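Local structure of bifunctional protein PutA (Bradyrhizobium diazoefficiens, 6BSN) at residues 338-343 with 388-393; 417-422 with 440-445. The protein probably oxidises proline to glutamate in two steps, with an FAD-dependent proline dehydrogenase and an NAD-dependent aldehyde dehydrogenase joined in one chain. The protein carries 1 engineered substitution. All coordinates share one frame; numbering follows the deposited sequence.

Following the chain from the N terminus, strand 338-343 comes first of the four, then helices 348-357 and 369-385 lead to strand 390-395, which returns alongside it; contact 1 closes this loop. Helix 399-409 then leads to strand 416-420, and helix 425-434 carries the chain on to strand 440-448, where contact 2 closes a shorter beta-alpha-beta unit. The two contacts follow in series, neither nested nor crossed, and strands 390-395 and 416-420 are neighbours in the same parallel sheet of the proline dehydrogenase barrel. Their centres lie about 16 Å apart, yet Arg341 reaches Gln418 and Tyr443, and both contacts border the reduced flavin.

Contact 1 (338-343 with 388-393). With FDA (dihydroflavine-adenine dinucleotide), chain C.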
loop_
_atom_site.group_PDB
_atom_site.type_symbol
_atom_site.label_atom_id
_atom_site.label_comp_id
_atom_site.label_asym_id
_atom_site.label_seq_id
_atom_site.Cartn_x
_atom_site.Cartn_y
_atom_site.Cartn_z
ATOM N N LEU A 338 17.675 -59.326 -2.442
ATOM C CA LEU A 338 16.570 -58.644 -1.785
ATOM C C LEU A 338 15.667 -57.974 -2.812
ATOM O O LEU A 338 16.122 -57.483 -3.854
ATOM C CB LEU A 338 17.075 -57.572 -0.812
ATOM C CG LEU A 338 18.032 -58.022 0.286
ATOM C CD1 LEU A 338 18.444 -56.815 1.087
ATOM C CD2 LEU A 338 17.384 -59.076 1.163
ATOM N N MET A 339 14.382 -57.955 -2.506
ATOM C CA MET A 339 13.408 -57.177 -3.250
ATOM C C MET A 339 13.138 -55.924 -2.429
ATOM O O MET A 339 12.783 -56.023 -1.253
ATOM C CB MET A 339 12.151 -58.008 -3.499
ATOM C CG MET A 339 12.471 -59.254 -4.372
ATOM S SD MET A 339 11.165 -60.491 -4.570
ATOM C CE MET A 339 10.083 -59.681 -5.756
ATOM N N VAL A 340 13.379 -54.754 -3.024
ATOM C CA VAL A 340 13.419 -53.475 -2.305
ATOM C C VAL A 340 12.427 -52.522 -2.955
ATOM O O VAL A 340 12.551 -52.212 -4.144
ATOM C CB VAL A 340 14.840 -52.904 -2.312
ATOM C CG1 VAL A 340 14.912 -51.497 -1.710
ATOM C CG2 VAL A 340 15.733 -53.878 -1.591
ATOM N N ARG A 341 11.448 -52.060 -2.181
ATOM C CA ARG A 341 10.377 -51.212 -2.690
ATOM C C ARG A 341 10.709 -49.744 -2.456
ATOM O O ARG A 341 10.968 -49.338 -1.319
ATOM C CB ARG A 341 9.038 -51.545 -2.025
ATOM C CG ARG A 341 7.911 -50.639 -2.520
ATOM C CD ARG A 341 6.696 -50.630 -1.577
ATOM N NE ARG A 341 6.203 -51.982 -1.390
ATOM C CZ ARG A 341 5.736 -52.441 -0.245
ATOM N NH1 ARG A 341 5.670 -51.663 0.834
ATOM N NH2 ARG A 341 5.335 -53.687 -0.187
ATOM N N LEU A 342 10.683 -48.948 -3.524
ATOM C CA LEU A 342 10.888 -47.504 -3.423
ATOM C C LEU A 342 9.535 -46.810 -3.500
ATOM O O LEU A 342 8.820 -46.964 -4.493
ATOM C CB LEU A 342 11.828 -46.984 -4.514
ATOM C CG LEU A 342 12.302 -45.529 -4.308
ATOM C CD1 LEU A 342 13.262 -45.399 -3.082
ATOM C CD2 LEU A 342 12.923 -44.978 -5.598
ATOM N N VAL A 343 9.180 -46.069 -2.446
ATOM C CA VAL A 343 7.963 -45.268 -2.401
ATOM C C VAL A 343 8.354 -43.813 -2.160
ATOM O O VAL A 343 9.488 -43.506 -1.796
ATOM C CB VAL A 343 6.986 -45.736 -1.307
ATOM C CG1 VAL A 343 6.669 -47.216 -1.454
ATOM C CG2 VAL A 343 7.577 -45.412 0.099
ATOM N N PRO A 388 21.884 -57.240 -10.407
ATOM C CA PRO A 388 20.778 -58.156 -10.105
ATOM C C PRO A 388 20.587 -58.487 -8.623
ATOM O O PRO A 388 19.599 -59.150 -8.293
ATOM C CB PRO A 388 21.171 -59.433 -10.867
ATOM C CG PRO A 388 22.649 -59.331 -11.108
ATOM C CD PRO A 388 23.132 -57.978 -10.674
ATOM N N ARG A 389 21.506 -58.052 -7.755
ATOM C CA ARG A 389 21.383 -58.389 -6.340
ATOM C C ARG A 389 20.121 -57.788 -5.741
ATOM O O ARG A 389 19.414 -58.441 -4.964
ATOM C CB ARG A 389 22.604 -57.893 -5.562
ATOM C CG ARG A 389 22.524 -58.238 -4.079
ATOM C CD ARG A 389 23.841 -58.088 -3.306
ATOM N NE ARG A 389 24.973 -58.824 -3.868
ATOM C CZ ARG A 389 25.218 -60.128 -3.701
ATOM N NH1 ARG A 389 26.312 -60.661 -4.245
ATOM N NH2 ARG A 389 24.382 -60.905 -3.005
ATOM N N ILE A 390 19.805 -56.558 -6.116
ATOM C CA ILE A 390 18.610 -55.870 -5.653
ATOM C C ILE A 390 17.591 -55.950 -6.782
ATOM O O ILE A 390 17.918 -55.688 -7.950
ATOM C CB ILE A 390 18.919 -54.411 -5.258
ATOM C CG1 ILE A 390 19.978 -54.348 -4.154
ATOM C CG2 ILE A 390 17.671 -53.677 -4.780
ATOM C CD1 ILE A 390 19.588 -55.084 -2.847
ATOM N N PHE A 391 16.392 -56.423 -6.457
ATOM C CA PHE A 391 15.284 -56.375 -7.397
ATOM C C PHE A 391 14.401 -55.196 -6.996
ATOM O O PHE A 391 13.647 -55.298 -6.018
ATOM C CB PHE A 391 14.501 -57.689 -7.366
ATOM C CG PHE A 391 13.363 -57.753 -8.342
ATOM C CD1 PHE A 391 12.089 -57.310 -7.983
ATOM C CD2 PHE A 391 13.557 -58.266 -9.613
ATOM C CE1 PHE A 391 11.014 -57.388 -8.891
ATOM C CE2 PHE A 391 12.493 -58.337 -10.525
ATOM C CZ PHE A 391 11.224 -57.894 -10.165
ATOM N N PRO A 392 14.474 -54.061 -7.681
ATOM C CA PRO A 392 13.741 -52.878 -7.220
ATOM C C PRO A 392 12.285 -52.969 -7.614
ATOM O O PRO A 392 11.934 -53.543 -8.644
ATOM C CB PRO A 392 14.430 -51.709 -7.947
ATOM C CG PRO A 392 15.647 -52.326 -8.687
ATOM C CD PRO A 392 15.315 -53.777 -8.853
ATOM N N GLN A 393 11.439 -52.384 -6.770
ATOM C CA GLN A 393 9.994 -52.332 -6.983
ATOM C C GLN A 393 9.586 -50.870 -6.836
ATOM O O GLN A 393 9.713 -50.293 -5.749
ATOM C CB GLN A 393 9.250 -53.234 -5.986
ATOM C CG GLN A 393 9.839 -54.654 -5.919
ATOM C CD GLN A 393 9.409 -55.428 -4.665
ATOM O OE1 GLN A 393 9.680 -55.021 -3.525
ATOM N NE2 GLN A 393 8.719 -56.536 -4.879
HETATM P PA FDA C . 2.387 -38.535 -6.095
HETATM O O1A FDA C . 1.164 -37.608 -6.346
HETATM O O2A FDA C . 3.458 -38.581 -7.034
HETATM O O5B FDA C . 3.255 -38.207 -4.939
HETATM C C5B FDA C . 2.649 -37.941 -3.679
HETATM C C4B FDA C . 3.711 -37.913 -2.583
HETATM O O4B FDA C . 4.556 -36.799 -2.682
HETATM C C3B FDA C . 3.200 -37.850 -1.179
HETATM O O3B FDA C . 2.771 -39.077 -0.760
HETATM C C2B FDA C . 4.392 -37.390 -0.441
HETATM O O2B FDA C . 5.228 -38.458 -0.145
HETATM C C1B FDA C . 5.042 -36.471 -1.423
HETATM N N9A FDA C . 4.779 -35.063 -1.174
HETATM C C8A FDA C . 3.576 -34.377 -1.260
HETATM N N7A FDA C . 3.776 -33.107 -0.940
HETATM C C5A FDA C . 5.119 -32.910 -0.629
HETATM C C6A FDA C . 5.886 -31.828 -0.239
HETATM N N6A FDA C . 5.290 -30.530 -0.082
HETATM N N1A FDA C . 7.200 -31.974 -0.012
HETATM C C2A FDA C . 7.809 -33.170 -0.143
HETATM N N3A FDA C . 7.081 -34.251 -0.532
HETATM C C4A FDA C . 5.776 -34.155 -0.776
HETATM N N1 FDA C . 4.439 -45.178 1.826
HETATM C C2 FDA C . 5.285 -45.299 2.971
HETATM O O2 FDA C . 5.625 -44.142 3.627
HETATM N N3 FDA C . 5.744 -46.573 3.397
HETATM C C4 FDA C . 5.362 -47.726 2.681
HETATM O O4 FDA C . 5.793 -48.970 3.062
HETATM C C4X FDA C . 4.487 -47.595 1.483
HETATM N N5 FDA C . 4.060 -48.767 0.774
HETATM C C5X FDA C . 3.378 -48.587 -0.498
HETATM C C6 FDA C . 3.108 -49.792 -1.348
HETATM C C7 FDA C . 2.505 -49.595 -2.619
HETATM C C7M FDA C . 2.229 -50.794 -3.484
HETATM C C8 FDA C . 2.162 -48.277 -3.078
HETATM C C8M FDA C . 1.522 -48.036 -4.423
HETATM C C9 FDA C . 2.420 -47.152 -2.267
HETATM C C9A FDA C . 3.048 -47.339 -0.939
HETATM N N10 FDA C . 3.229 -46.192 -0.072
HETATM C C10 FDA C . 4.054 -46.358 1.088
HETATM C "C1'" FDA C . 2.583 -44.889 -0.318
HETATM C "C2'" FDA C . 3.530 -43.944 -1.039
HETATM O "O2'" FDA C . 4.584 -43.598 -0.212
HETATM C "C3'" FDA C . 2.807 -42.686 -1.490
HETATM O "O3'" FDA C . 2.285 -42.116 -0.362
HETATM C "C4'" FDA C . 1.652 -42.864 -2.478
HETATM O "O4'" FDA C . 1.844 -43.989 -3.269
HETATM C "C5'" FDA C . 1.520 -41.652 -3.393
HETATM O "O5'" FDA C . 2.745 -41.372 -4.043
HETATM P P FDA C . 2.917 -41.317 -5.641
HETATM O O1P FDA C . 4.324 -41.590 -6.262
HETATM O O2P FDA C . 1.752 -42.280 -6.062
HETATM O O3P FDA C . 2.032 -39.978 -5.971
HETATM O O HOH W 1 10.006 -56.194 -1.066
HETATM O O HOH W 2 7.528 -54.952 -2.013
#
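Strands 338-343 and 390-393 run parallel, pairing Leu338 with Ile390 through Arg341 with Gln393, and five backbone hydrogen bonds join the segments, from Leu338 N to Arg389 O at one end to Leu342 N to Gln393 O at the other. On one face of the sheet Val340 CG2 meets Ile390 CG2 at 3.7 Å, while Leu338 CB touches Ile390 CD1; helix 369-385 adds Leu383 against Ile390. On the other face Met339 and Phe391 lie side by side, and the bend at chi3 of Met339 (76°) brings CE to 3.8 Å from Phe391 CD1. Met339 CE also lies 3.5 Å from Gln393 NE2, and the glutamine amide crosses the methionine chain. These are adjacent strands of the TIM-barrel-like proline dehydrogenase fold, and the face bearing Met339, Arg341 and Gln393 looks into the barrel. Two waters bridge the strands there: both donate to Gln393 OE1, one also donating to Met339 O, the other weakly accepting from Arg341 NH2, while Gln393 NE2 is held by Asn276. Arg341 extends from the backbone with CG opposite its own N (chi1 178°), then bends at chi3, which sets one guanidinium face over FDA C6, toward the rim of the group. Arg341 NH1 comes within 3.3 Å of FDA N5, and FDA O4 lies at the guanidinium edge, in its plane. Asp280, Ser237, Gln418 and Tyr443 hold the nitrogens and so fix its rotation. With a leucine here, Asp280 would probably lose its ionic mate and the N5 side of the flavin its positive neighbour. Beyond it, Val343 CG1 packs on the flavin ring at 3.7 Å from FDA C9A.

Contact 2 (417-422 with 440-445); sequences FQRLHG and YRTYAP. With FDA (dihydroflavine-adenine dinucleotide), chain C.
The amide of Gln418 meets the ring of Tyr443 at its edge, with Gln418 CD in the ring plane, 3.4 Å from Tyr443 CE2, and the amide turned 71° from the ring. Gln418 also runs alongside Arg441, its NE2 3.4 Å from Arg441 CD; Glu416 takes up both Gln418 NE2 and Arg441 NE. Arg419 and Thr442 lie across the sheet from these groups. With chi1 at 65°, Arg419 CG sits between its backbone N and carbonyl carbon, and the extended chain carries NE to Thr442 OG1 in a weak, bent bond (2.9 Å), while Arg419 NH2 bonds Met423 O. Thr442 CG2 lies over one face of the guanidinium, toward its rim, and Tyr440 lies beside the arginine with its ring 63° off that plane. Between the two faces, four backbone hydrogen bonds join the parallel segments of the beta-alpha-beta unit, the last, His421 N to Tyr443 O (2.7 Å), just beyond strand 417-420. The flavin's dimethyl edge rests here, FDA C7M being 3.4 Å from Tyr443 CD2. Gln418 and Tyr443 thus touch the flavin themselves and, because Gln418 OE1 and Tyr443 OH both bond Arg341, their mutual packing is likely to orient this arginine beside it.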
loop_
_atom_site.group_PDB
_atom_site.type_symbol
_atom_site.label_atom_id
_atom_site.label_comp_id
_atom_site.label_asym_id
_atom_site.label_seq_id
_atom_site.Cartn_x
_atom_site.Cartn_y
_atom_site.Cartn_z
ATOM N N PHE A 417 7.075 -52.513 -11.338
ATOM C CA PHE A 417 6.298 -51.449 -10.726
ATOM C C PHE A 417 5.274 -52.036 -9.743
ATOM O O PHE A 417 4.989 -53.240 -9.734
ATOM C CB PHE A 417 5.608 -50.605 -11.800
ATOM C CG PHE A 417 6.561 -49.814 -12.650
ATOM C CD1 PHE A 417 6.961 -50.292 -13.893
ATOM C CD2 PHE A 417 7.059 -48.587 -12.205
ATOM C CE1 PHE A 417 7.861 -49.560 -14.676
ATOM C CE2 PHE A 417 7.943 -47.854 -12.973
ATOM C CZ PHE A 417 8.348 -48.329 -14.206
ATOM N N GLN A 418 4.714 -51.164 -8.905
ATOM C CA GLN A 418 3.719 -51.594 -7.926
ATOM C C GLN A 418 2.625 -50.544 -7.831
ATOM O O GLN A 418 2.864 -49.346 -8.018
ATOM C CB GLN A 418 4.309 -51.826 -6.528
ATOM C CG GLN A 418 5.332 -52.941 -6.447
ATOM C CD GLN A 418 5.698 -53.305 -5.016
ATOM O OE1 GLN A 418 5.529 -52.498 -4.082
ATOM N NE2 GLN A 418 6.217 -54.529 -4.835
ATOM N N ARG A 419 1.415 -51.014 -7.561
ATOM C CA ARG A 419 0.286 -50.134 -7.373
ATOM C C ARG A 419 -0.622 -50.727 -6.308
ATOM O O ARG A 419 -0.502 -51.895 -5.931
ATOM C CB ARG A 419 -0.482 -49.937 -8.685
ATOM C CG ARG A 419 -1.143 -51.235 -9.185
ATOM C CD ARG A 419 -1.969 -51.004 -10.456
ATOM N NE ARG A 419 -2.930 -52.083 -10.665
ATOM C CZ ARG A 419 -4.228 -51.989 -10.387
ATOM N NH1 ARG A 419 -5.019 -53.021 -10.595
ATOM N NH2 ARG A 419 -4.730 -50.863 -9.899
ATOM N N LEU A 420 -1.565 -49.911 -5.860
ATOM C CA LEU A 420 -2.587 -50.315 -4.911
ATOM C C LEU A 420 -3.901 -50.526 -5.655
ATOM O O LEU A 420 -4.268 -49.718 -6.512
ATOM C CB LEU A 420 -2.759 -49.236 -3.836
ATOM C CG LEU A 420 -2.026 -49.537 -2.539
ATOM C CD1 LEU A 420 -2.022 -48.311 -1.626
ATOM C CD2 LEU A 420 -2.674 -50.755 -1.862
ATOM N N HIS A 421 -4.606 -51.601 -5.318
ATOM C CA HIS A 421 -5.886 -51.881 -5.964
ATOM C C HIS A 421 -6.780 -50.656 -5.878
ATOM O O HIS A 421 -6.858 -50.010 -4.836
ATOM C CB HIS A 421 -6.571 -53.086 -5.307
ATOM C CG HIS A 421 -7.449 -53.863 -6.239
ATOM N ND1 HIS A 421 -8.614 -53.348 -6.770
ATOM C CD2 HIS A 421 -7.321 -55.109 -6.753
ATOM C CE1 HIS A 421 -9.166 -54.245 -7.567
ATOM N NE2 HIS A 421 -8.399 -55.322 -7.578
ATOM N N GLY A 422 -7.369 -50.276 -7.012
ATOM C CA GLY A 422 -8.190 -49.086 -7.081
ATOM C C GLY A 422 -7.470 -47.806 -7.459
ATOM O O GLY A 422 -8.113 -46.746 -7.503
ATOM N N TYR A 440 4.131 -55.343 -13.335
ATOM C CA TYR A 440 3.702 -54.554 -12.192
ATOM C C TYR A 440 2.926 -55.434 -11.232
ATOM O O TYR A 440 2.180 -56.316 -11.658
ATOM C CB TYR A 440 2.868 -53.347 -12.579
ATOM C CG TYR A 440 1.600 -53.595 -13.363
ATOM C CD1 TYR A 440 1.643 -53.765 -14.730
ATOM C CD2 TYR A 440 0.354 -53.571 -12.743
ATOM C CE1 TYR A 440 0.481 -53.956 -15.468
ATOM C CE2 TYR A 440 -0.812 -53.763 -13.464
ATOM C CZ TYR A 440 -0.735 -53.955 -14.832
ATOM O OH TYR A 440 -1.866 -54.136 -15.581
ATOM N N ARG A 441 3.146 -55.202 -9.937
ATOM C CA ARG A 441 2.489 -55.909 -8.847
ATOM C C ARG A 441 1.347 -55.056 -8.298
ATOM O O ARG A 441 1.520 -53.845 -8.061
ATOM C CB ARG A 441 3.508 -56.215 -7.747
ATOM C CG ARG A 441 2.976 -56.946 -6.527
ATOM C CD ARG A 441 4.124 -57.176 -5.545
ATOM N NE ARG A 441 5.264 -57.819 -6.195
ATOM C CZ ARG A 441 5.447 -59.141 -6.247
ATOM N NH1 ARG A 441 4.555 -59.971 -5.691
ATOM N NH2 ARG A 441 6.520 -59.649 -6.862
ATOM N N THR A 442 0.177 -55.680 -8.106
ATOM C CA THR A 442 -0.998 -55.010 -7.551
ATOM C C THR A 442 -1.260 -55.557 -6.154
ATOM O O THR A 442 -1.407 -56.770 -5.984
ATOM C CB THR A 442 -2.234 -55.214 -8.441
ATOM O OG1 THR A 442 -1.991 -54.647 -9.724
ATOM C CG2 THR A 442 -3.474 -54.529 -7.844
ATOM N N TYR A 443 -1.323 -54.668 -5.167
ATOM C CA TYR A 443 -1.633 -55.035 -3.793
ATOM C C TYR A 443 -3.076 -54.681 -3.477
ATOM O O TYR A 443 -3.557 -53.602 -3.844
ATOM C CB TYR A 443 -0.757 -54.293 -2.784
ATOM C CG TYR A 443 0.674 -54.714 -2.690
ATOM C CD1 TYR A 443 1.096 -55.585 -1.710
ATOM C CD2 TYR A 443 1.621 -54.172 -3.554
ATOM C CE1 TYR A 443 2.443 -55.949 -1.603
ATOM C CE2 TYR A 443 2.951 -54.512 -3.460
ATOM C CZ TYR A 443 3.361 -55.404 -2.498
ATOM O OH TYR A 443 4.692 -55.732 -2.434
ATOM N N ALA A 444 -3.729 -55.549 -2.756
ATOM C CA ALA A 444 -5.023 -55.204 -2.190
ATOM C C ALA A 444 -4.909 -55.063 -0.672
ATOM O O ALA A 444 -4.185 -55.844 -0.040
ATOM C CB ALA A 444 -6.073 -56.283 -2.537
ATOM N N PRO A 445 -5.593 -54.093 -0.056
ATOM C CA PRO A 445 -5.647 -54.051 1.412
ATOM C C PRO A 445 -6.458 -55.225 1.935
ATOM O O PRO A 445 -7.555 -55.498 1.443
ATOM C CB PRO A 445 -6.345 -52.716 1.709
ATOM C CG PRO A 445 -6.390 -51.989 0.414
ATOM C CD PRO A 445 -6.379 -53.004 -0.647
HETATM P PA FDA C . 2.387 -38.535 -6.095
HETATM O O1A FDA C . 1.164 -37.608 -6.346
HETATM O O2A FDA C . 3.458 -38.581 -7.034
HETATM O O5B FDA C . 3.255 -38.207 -4.939
HETATM C C5B FDA C . 2.649 -37.941 -3.679
HETATM C C4B FDA C . 3.711 -37.913 -2.583
HETATM O O4B FDA C . 4.556 -36.799 -2.682
HETATM C C3B FDA C . 3.200 -37.850 -1.179
HETATM O O3B FDA C . 2.771 -39.077 -0.760
HETATM C C2B FDA C . 4.392 -37.390 -0.441
HETATM O O2B FDA C . 5.228 -38.458 -0.145
HETATM C C1B FDA C . 5.042 -36.471 -1.423
HETATM N N9A FDA C . 4.779 -35.063 -1.174
HETATM C C8A FDA C . 3.576 -34.377 -1.260
HETATM N N7A FDA C . 3.776 -33.107 -0.940
HETATM C C5A FDA C . 5.119 -32.910 -0.629
HETATM C C6A FDA C . 5.886 -31.828 -0.239
HETATM N N6A FDA C . 5.290 -30.530 -0.082
HETATM N N1A FDA C . 7.200 -31.974 -0.012
HETATM C C2A FDA C . 7.809 -33.170 -0.143
HETATM N N3A FDA C . 7.081 -34.251 -0.532
HETATM C C4A FDA C . 5.776 -34.155 -0.776
HETATM N N1 FDA C . 4.439 -45.178 1.826
HETATM C C2 FDA C . 5.285 -45.299 2.971
HETATM O O2 FDA C . 5.625 -44.142 3.627
HETATM N N3 FDA C . 5.744 -46.573 3.397
HETATM C C4 FDA C . 5.362 -47.726 2.681
HETATM O O4 FDA C . 5.793 -48.970 3.062
HETATM C C4X FDA C . 4.487 -47.595 1.483
HETATM N N5 FDA C . 4.060 -48.767 0.774
HETATM C C5X FDA C . 3.378 -48.587 -0.498
HETATM C C6 FDA C . 3.108 -49.792 -1.348
HETATM C C7 FDA C . 2.505 -49.595 -2.619
HETATM C C7M FDA C . 2.229 -50.794 -3.484
HETATM C C8 FDA C . 2.162 -48.277 -3.078
HETATM C C8M FDA C . 1.522 -48.036 -4.423
HETATM C C9 FDA C . 2.420 -47.152 -2.267
HETATM C C9A FDA C . 3.048 -47.339 -0.939
HETATM N N10 FDA C . 3.229 -46.192 -0.072
HETATM C C10 FDA C . 4.054 -46.358 1.088
HETATM C "C1'" FDA C . 2.583 -44.889 -0.318
HETATM C "C2'" FDA C . 3.530 -43.944 -1.039
HETATM O "O2'" FDA C . 4.584 -43.598 -0.212
HETATM C "C3'" FDA C . 2.807 -42.686 -1.490
HETATM O "O3'" FDA C . 2.285 -42.116 -0.362
HETATM C "C4'" FDA C . 1.652 -42.864 -2.478
HETATM O "O4'" FDA C . 1.844 -43.989 -3.269
HETATM C "C5'" FDA C . 1.520 -41.652 -3.393
HETATM O "O5'" FDA C . 2.745 -41.372 -4.043
HETATM P P FDA C . 2.917 -41.317 -5.641
HETATM O O1P FDA C . 4.324 -41.590 -6.262
HETATM O O2P FDA C . 1.752 -42.280 -6.062
HETATM O O3P FDA C . 2.032 -39.978 -5.971
#